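Local coordinates for protein probable benzoylformate decarboxylase (Rhodococcus jostii, PDB 7ORX) that belongs to the thiamine diphosphate-dependent enzyme family and binds thiamine diphosphate through a metal ion, modelled as sodium, in a cofactor-binding fold, at residues Ser379-Asp384 with Leu456-Tyr461; Gly462-Phe467 with Pro477-Pro482. All coordinates share one frame; numbering follows the deposited sequence.

Contact 1. Residues Ser379-Asp384 with Leu456-Tyr461; sequences STSTSD and LNNGTY. With NA (sodium ion), chain J; TPP (thiamine diphosphate), chain I.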
loop_
_atom_site.group_PDB
_atom_site.type_symbol
_atom_site.label_atom_id
_atom_site.label_comp_id
_atom_site.label_asym_id
_atom_site.label_seq_id
_atom_site.Cartn_x
_atom_site.Cartn_y
_atom_site.Cartn_z
ATOM N N SER C 379 -16.268 20.264 21.335
ATOM C CA SER C 379 -17.310 20.022 22.372
ATOM C C SER C 379 -18.483 19.404 21.628
ATOM O O SER C 379 -19.261 20.173 20.992
ATOM C CB SER C 379 -17.711 21.281 23.091
ATOM O OG SER C 379 -18.699 21.013 24.079
ATOM N N THR C 380 -18.541 18.077 21.630
ATOM C CA THR C 380 -19.262 17.321 20.587
ATOM C C THR C 380 -20.772 17.435 20.815
ATOM O O THR C 380 -21.478 17.603 19.805
ATOM C CB THR C 380 -18.616 15.938 20.446
ATOM O OG1 THR C 380 -18.328 15.451 21.742
ATOM C CG2 THR C 380 -17.296 15.995 19.696
ATOM N N SER C 381 -21.253 17.508 22.067
ATOM C CA SER C 381 -22.711 17.455 22.387
ATOM C C SER C 381 -23.366 18.839 22.437
ATOM O O SER C 381 -24.580 18.865 22.570
ATOM C CB SER C 381 -22.971 16.701 23.670
ATOM O OG SER C 381 -22.680 17.509 24.793
ATOM N N THR C 382 -22.624 19.929 22.256
ATOM C CA THR C 382 -23.062 21.329 22.508
ATOM C C THR C 382 -23.254 22.116 21.206
ATOM O O THR C 382 -23.230 23.354 21.254
ATOM C CB THR C 382 -21.994 22.053 23.326
ATOM O OG1 THR C 382 -20.821 22.184 22.529
ATOM C CG2 THR C 382 -21.618 21.321 24.589
ATOM N N SER C 383 -23.409 21.453 20.065
ATOM C CA SER C 383 -23.394 22.141 18.753
ATOM C C SER C 383 -24.606 23.080 18.587
ATOM O O SER C 383 -24.420 24.244 18.287
ATOM C CB SER C 383 -23.288 21.153 17.663
ATOM O OG SER C 383 -22.314 21.660 16.788
ATOM N N ASP C 384 -25.824 22.579 18.738
ATOM C CA ASP C 384 -27.092 23.360 18.628
ATOM C C ASP C 384 -27.008 24.613 19.522
ATOM O O ASP C 384 -27.393 25.715 19.053
ATOM C CB ASP C 384 -28.294 22.475 18.969
ATOM C CG ASP C 384 -28.761 21.586 17.821
ATOM O OD1 ASP C 384 -28.124 21.620 16.745
ATOM O OD2 ASP C 384 -29.782 20.862 18.000
ATOM N N LEU C 456 -15.481 22.406 29.077
ATOM C CA LEU C 456 -16.881 22.164 29.447
ATOM C C LEU C 456 -16.901 20.766 30.024
ATOM O O LEU C 456 -16.802 19.827 29.240
ATOM C CB LEU C 456 -17.787 22.234 28.230
ATOM C CG LEU C 456 -18.072 23.636 27.722
ATOM C CD1 LEU C 456 -16.889 24.186 26.990
ATOM C CD2 LEU C 456 -19.226 23.646 26.749
ATOM N N ASN C 457 -16.948 20.666 31.352
ATOM C CA ASN C 457 -16.833 19.390 32.091
ATOM C C ASN C 457 -18.224 18.919 32.515
ATOM O O ASN C 457 -18.711 19.419 33.551
ATOM C CB ASN C 457 -15.946 19.543 33.325
ATOM C CG ASN C 457 -15.805 18.241 34.092
ATOM O OD1 ASN C 457 -16.543 17.290 33.845
ATOM N ND2 ASN C 457 -14.837 18.180 34.994
ATOM N N ASN C 458 -18.808 17.958 31.794
ATOM C CA ASN C 458 -20.100 17.346 32.172
ATOM C C ASN C 458 -19.884 15.913 32.696
ATOM O O ASN C 458 -20.874 15.203 32.893
ATOM C CB ASN C 458 -21.159 17.535 31.081
ATOM C CG ASN C 458 -20.846 16.972 29.728
ATOM O OD1 ASN C 458 -19.889 16.234 29.570
ATOM N ND2 ASN C 458 -21.669 17.343 28.758
ATOM N N GLY C 459 -18.651 15.532 33.023
ATOM C CA GLY C 459 -18.313 14.250 33.677
ATOM C C GLY C 459 -18.467 13.038 32.763
ATOM O O GLY C 459 -18.301 11.920 33.264
ATOM N N THR C 460 -18.734 13.247 31.468
ATOM C CA THR C 460 -19.215 12.214 30.517
ATOM C C THR C 460 -18.730 12.503 29.077
ATOM O O THR C 460 -18.330 13.664 28.741
ATOM C CB THR C 460 -20.742 12.118 30.625
ATOM O OG1 THR C 460 -21.204 10.888 30.067
ATOM C CG2 THR C 460 -21.453 13.262 29.944
ATOM N N TYR C 461 -18.771 11.460 28.245
ATOM C CA TYR C 461 -18.774 11.542 26.763
ATOM C C TYR C 461 -20.219 11.782 26.315
ATOM O O TYR C 461 -20.936 10.828 26.008
ATOM C CB TYR C 461 -18.184 10.264 26.153
ATOM C CG TYR C 461 -16.710 10.023 26.387
ATOM C CD1 TYR C 461 -15.791 11.056 26.443
ATOM C CD2 TYR C 461 -16.226 8.732 26.479
ATOM C CE1 TYR C 461 -14.439 10.813 26.607
ATOM C CE2 TYR C 461 -14.872 8.472 26.639
ATOM C CZ TYR C 461 -13.969 9.517 26.697
ATOM O OH TYR C 461 -12.624 9.287 26.826
HETATM NA NA NA J . -18.246 15.648 28.373
HETATM N "N1'" TPP I . -11.660 8.864 19.781
HETATM C "C2'" TPP I . -11.273 9.839 18.949
HETATM C CM2 TPP I . -9.810 10.029 18.718
HETATM N "N3'" TPP I . -12.103 10.653 18.297
HETATM C "C4'" TPP I . -13.421 10.476 18.485
HETATM N "N4'" TPP I . -14.230 11.304 17.811
HETATM C "C5'" TPP I . -13.929 9.483 19.357
HETATM C "C6'" TPP I . -12.974 8.693 19.968
HETATM C "C7'" TPP I . -15.414 9.277 19.609
HETATM N N3 TPP I . -16.056 10.390 20.351
HETATM C C2 TPP I . -16.914 11.230 19.764
HETATM S S1 TPP I . -17.584 12.376 20.849
HETATM C C5 TPP I . -16.657 11.664 22.136
HETATM C C4 TPP I . -15.836 10.674 21.700
HETATM C CM4 TPP I . -14.842 9.924 22.539
HETATM C C6 TPP I . -16.850 12.114 23.558
HETATM C C7 TPP I . -16.046 13.328 23.918
HETATM O O7 TPP I . -16.977 14.302 24.425
HETATM P PA TPP I . -16.487 15.543 25.301
HETATM O O1A TPP I . -15.230 16.240 24.892
HETATM O O2A TPP I . -16.512 15.021 26.698
HETATM O O3A TPP I . -17.744 16.485 24.977
HETATM P PB TPP I . -19.327 16.213 25.244
HETATM O O1B TPP I . -20.093 17.446 24.791
HETATM O O2B TPP I . -19.707 14.964 24.478
HETATM O O3B TPP I . -19.408 16.007 26.741
HETATM O O HOH W 1 -18.161 18.004 28.160
#
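Leu456, at the end of strand 452-457, turns one methyl branch toward two small side chains of 379-384. Its CD2 lies 3.8 Å from Ser379 OG and 4.0 Å from Thr382 CG2, so a single branch serves both neighbours. Ser379 and Thr382 are joined to each other as well: Ser379 OG donates to Thr382 OG1 over 2.9 Å. No hydrogen bond crosses directly between the segments; beyond this corner the cofactor fills the gap and each side grips it differently. From 379-384 come hydroxyl and amide donors. Ser381 OG, set between its own N and carbonyl carbon (chi1 78°), joins that N in donating to one terminal phosphate oxygen, TPP O1B, at 2.6 Å from OG and 3.0 Å from N. Thr380 OG1 adds a weak bond to O2B. From 456-461 comes the metal: Thr460 O binds the sodium at 2.0 Å, the Asn458 side chain and Asp431 join it, and one oxygen of each phosphate completes a bridge to the cofactor. A sodium-bound water donates to Leu456 O. The bend at Asn458 is an Asx turn, with Asn457 OD1 accepting from Gly459 N at 2.9 Å. Further along, Tyr461 lays one ring face under the thiazolium methyl, CM4 standing 4.0 Å above the ring plane over its centre, while its hydroxyl bonds to Asn26 of the second subunit. Metal-bridged diphosphate, with Asp431 in a Gly-Asp-Gly sequence and a closing Asn-Asn pair, is the classic thiamine diphosphate-binding motif.

Contact 2. Residues Gly462-Phe467 with Pro477-Pro482; sequences GALRGF and PGLDVP. With TPP (thiamine diphosphate), chain I.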
loop_
_atom_site.group_PDB
_atom_site.type_symbol
_atom_site.label_atom_id
_atom_site.label_comp_id
_atom_site.label_asym_id
_atom_site.label_seq_id
_atom_site.Cartn_x
_atom_site.Cartn_y
_atom_site.Cartn_z
ATOM N N GLY C 462 -20.644 13.038 26.336
ATOM C CA GLY C 462 -22.055 13.432 26.148
ATOM C C GLY C 462 -22.609 13.026 24.794
ATOM O O GLY C 462 -23.707 12.443 24.775
ATOM N N ALA C 463 -21.897 13.309 23.692
ATOM C CA ALA C 463 -22.380 13.051 22.311
ATOM C C ALA C 463 -22.543 11.542 22.085
ATOM O O ALA C 463 -23.376 11.189 21.241
ATOM C CB ALA C 463 -21.451 13.669 21.285
ATOM N N LEU C 464 -21.789 10.700 22.809
ATOM C CA LEU C 464 -21.871 9.209 22.754
ATOM C C LEU C 464 -23.081 8.690 23.521
ATOM O O LEU C 464 -23.526 7.582 23.174
ATOM C CB LEU C 464 -20.606 8.564 23.332
ATOM C CG LEU C 464 -19.355 8.617 22.464
ATOM C CD1 LEU C 464 -18.357 7.587 22.977
ATOM C CD2 LEU C 464 -19.699 8.408 20.980
ATOM N N ARG C 465 -23.532 9.413 24.561
ATOM C CA ARG C 465 -24.841 9.170 25.224
ATOM C C ARG C 465 -25.972 9.575 24.276
ATOM O O ARG C 465 -26.938 8.809 24.196
ATOM C CB ARG C 465 -24.933 9.922 26.548
ATOM C CG ARG C 465 -24.026 9.374 27.640
ATOM C CD ARG C 465 -24.433 9.927 28.996
ATOM N NE ARG C 465 -23.760 9.176 30.037
ATOM C CZ ARG C 465 -24.109 7.962 30.427
ATOM N NH1 ARG C 465 -25.139 7.349 29.868
ATOM N NH2 ARG C 465 -23.398 7.345 31.354
ATOM N N GLY C 466 -25.823 10.708 23.555
ATOM C CA GLY C 466 -26.674 11.159 22.417
ATOM C C GLY C 466 -26.886 10.082 21.362
ATOM O O GLY C 466 -28.028 9.915 20.897
ATOM N N PHE C 467 -25.816 9.376 21.002
ATOM C CA PHE C 467 -25.778 8.314 19.958
ATOM C C PHE C 467 -26.375 6.997 20.485
ATOM O O PHE C 467 -27.055 6.320 19.682
ATOM C CB PHE C 467 -24.357 8.127 19.408
ATOM C CG PHE C 467 -24.105 8.817 18.094
ATOM C CD1 PHE C 467 -24.448 8.194 16.895
ATOM C CD2 PHE C 467 -23.510 10.076 18.049
ATOM C CE1 PHE C 467 -24.205 8.812 15.674
ATOM C CE2 PHE C 467 -23.257 10.696 16.832
ATOM C CZ PHE C 467 -23.624 10.068 15.651
ATOM N N PRO C 477 -20.276 0.187 28.150
ATOM C CA PRO C 477 -19.068 0.507 28.919
ATOM C C PRO C 477 -18.345 1.747 28.371
ATOM O O PRO C 477 -18.222 1.914 27.128
ATOM C CB PRO C 477 -18.166 -0.724 28.781
ATOM C CG PRO C 477 -19.107 -1.854 28.367
ATOM C CD PRO C 477 -20.257 -1.192 27.628
ATOM N N GLY C 478 -17.923 2.632 29.278
ATOM C CA GLY C 478 -16.966 3.721 28.963
ATOM C C GLY C 478 -17.622 4.993 28.436
ATOM O O GLY C 478 -16.948 5.711 27.705
ATOM N N LEU C 479 -18.862 5.304 28.842
ATOM C CA LEU C 479 -19.537 6.571 28.468
ATOM C C LEU C 479 -19.123 7.688 29.431
ATOM O O LEU C 479 -19.246 8.865 29.044
ATOM C CB LEU C 479 -21.052 6.363 28.452
ATOM C CG LEU C 479 -21.592 5.464 27.341
ATOM C CD1 LEU C 479 -23.116 5.331 27.438
ATOM C CD2 LEU C 479 -21.165 5.952 25.937
ATOM N N ASP C 480 -18.616 7.338 30.621
ATOM C CA ASP C 480 -18.394 8.297 31.739
ATOM C C ASP C 480 -16.901 8.508 32.000
ATOM O O ASP C 480 -16.180 7.507 32.103
ATOM C CB ASP C 480 -19.089 7.829 33.009
ATOM C CG ASP C 480 -20.599 7.913 32.919
ATOM O OD1 ASP C 480 -21.107 8.753 32.144
ATOM O OD2 ASP C 480 -21.266 7.145 33.663
ATOM N N VAL C 481 -16.479 9.771 32.146
ATOM C CA VAL C 481 -15.073 10.138 32.474
ATOM C C VAL C 481 -15.064 10.972 33.759
ATOM O O VAL C 481 -14.640 12.133 33.763
ATOM C CB VAL C 481 -14.371 10.797 31.257
ATOM C CG1 VAL C 481 -14.339 9.837 30.071
ATOM C CG2 VAL C 481 -14.993 12.125 30.840
ATOM N N PRO C 482 -15.513 10.382 34.903
ATOM C CA PRO C 482 -15.475 11.054 36.214
ATOM C C PRO C 482 -14.064 11.040 36.824
ATOM O O PRO C 482 -13.294 10.204 36.442
ATOM C CB PRO C 482 -16.453 10.213 37.060
ATOM C CG PRO C 482 -16.273 8.805 36.523
ATOM C CD PRO C 482 -16.082 9.016 35.024
HETATM N "N1'" TPP I . -11.660 8.864 19.781
HETATM C "C2'" TPP I . -11.273 9.839 18.949
HETATM C CM2 TPP I . -9.810 10.029 18.718
HETATM N "N3'" TPP I . -12.103 10.653 18.297
HETATM C "C4'" TPP I . -13.421 10.476 18.485
HETATM N "N4'" TPP I . -14.230 11.304 17.811
HETATM C "C5'" TPP I . -13.929 9.483 19.357
HETATM C "C6'" TPP I . -12.974 8.693 19.968
HETATM C "C7'" TPP I . -15.414 9.277 19.609
HETATM N N3 TPP I . -16.056 10.390 20.351
HETATM C C2 TPP I . -16.914 11.230 19.764
HETATM S S1 TPP I . -17.584 12.376 20.849
HETATM C C5 TPP I . -16.657 11.664 22.136
HETATM C C4 TPP I . -15.836 10.674 21.700
HETATM C CM4 TPP I . -14.842 9.924 22.539
HETATM C C6 TPP I . -16.850 12.114 23.558
HETATM C C7 TPP I . -16.046 13.328 23.918
HETATM O O7 TPP I . -16.977 14.302 24.425
HETATM P PA TPP I . -16.487 15.543 25.301
HETATM O O1A TPP I . -15.230 16.240 24.892
HETATM O O2A TPP I . -16.512 15.021 26.698
HETATM O O3A TPP I . -17.744 16.485 24.977
HETATM P PB TPP I . -19.327 16.213 25.244
HETATM O O1B TPP I . -20.093 17.446 24.791
HETATM O O2B TPP I . -19.707 14.964 24.478
HETATM O O3B TPP I . -19.408 16.007 26.741
#
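Leu464 and Arg465, early in helix 462-470, both pack against Leu479 of the returning loop, in the part of the thiamine diphosphate-binding fold where backbone amides at the N-terminal end of a helix, near its first turn, receive the cofactor's phosphate. That polar role belongs to the neighbouring residues: Ala463 N donates to TPP O2B over 2.9 Å, and Gly462 N makes a weak bond to O3B. The helix dipole would be expected to favour the negative charge there.

The van der Waals contacts divide between the branches of Leu479: CD2 makes the apolar one, meeting Leu464 CB at 3.7 Å, while CD1 comes within 3.8 Å of Arg465 NH1. Leu479 CB lies over one face of the guanidinium, offset toward its rim, so the leucine backs the flat group as well as the helix. Leu464 meanwhile faces two ways, its CG lying 4.1 Å from TPP C5 of the thiazolium ring; a phosphoserine side chain of the second subunit packs on it too.

The ionic part uses the edge of the same guanidinium. Arg465, extended from CG to NE, carries its charge off the helix to Asp480, whose side chain it meets at about a right angle. Thr460 OG1 lies at the junction of the pair: it can accept from Arg465 NE, and its single proton is within bonding reach of both Asp480 OD1 and Leu479 O. NE itself reaches OD1 weakly, and the two charged planes stand 39° apart. The main bond of the salt bridge runs from Arg465 NH2 to Asp480 OD1 over 2.8 Å, nearly straight at 168°, meeting the syn side of OD1 from 35° out of the carboxylate plane.

In the fold
Followed from the N terminus, the chain leaves strand 374-378 into 379-384, passes through helix 409-418, strand 425-430 and helix 440-447, and returns along strand 452-457, where contact 1 closes this long excursion. Directly afterwards helix 462-470 begins, and contact 2 closes a much shorter loop of nine residues as 477-482 folds back. The two are in series, neither crossing nor enclosing the other, with centres about 10 Å apart. They join through Tyr461 N and Leu479 O, a probable hydrogen bond at 2.8 Å, and both reach the same cofactor. Together they tie the C-terminal ends of two inner strands of one parallel sheet, 374-378 and 452-457, to the following helix and loop.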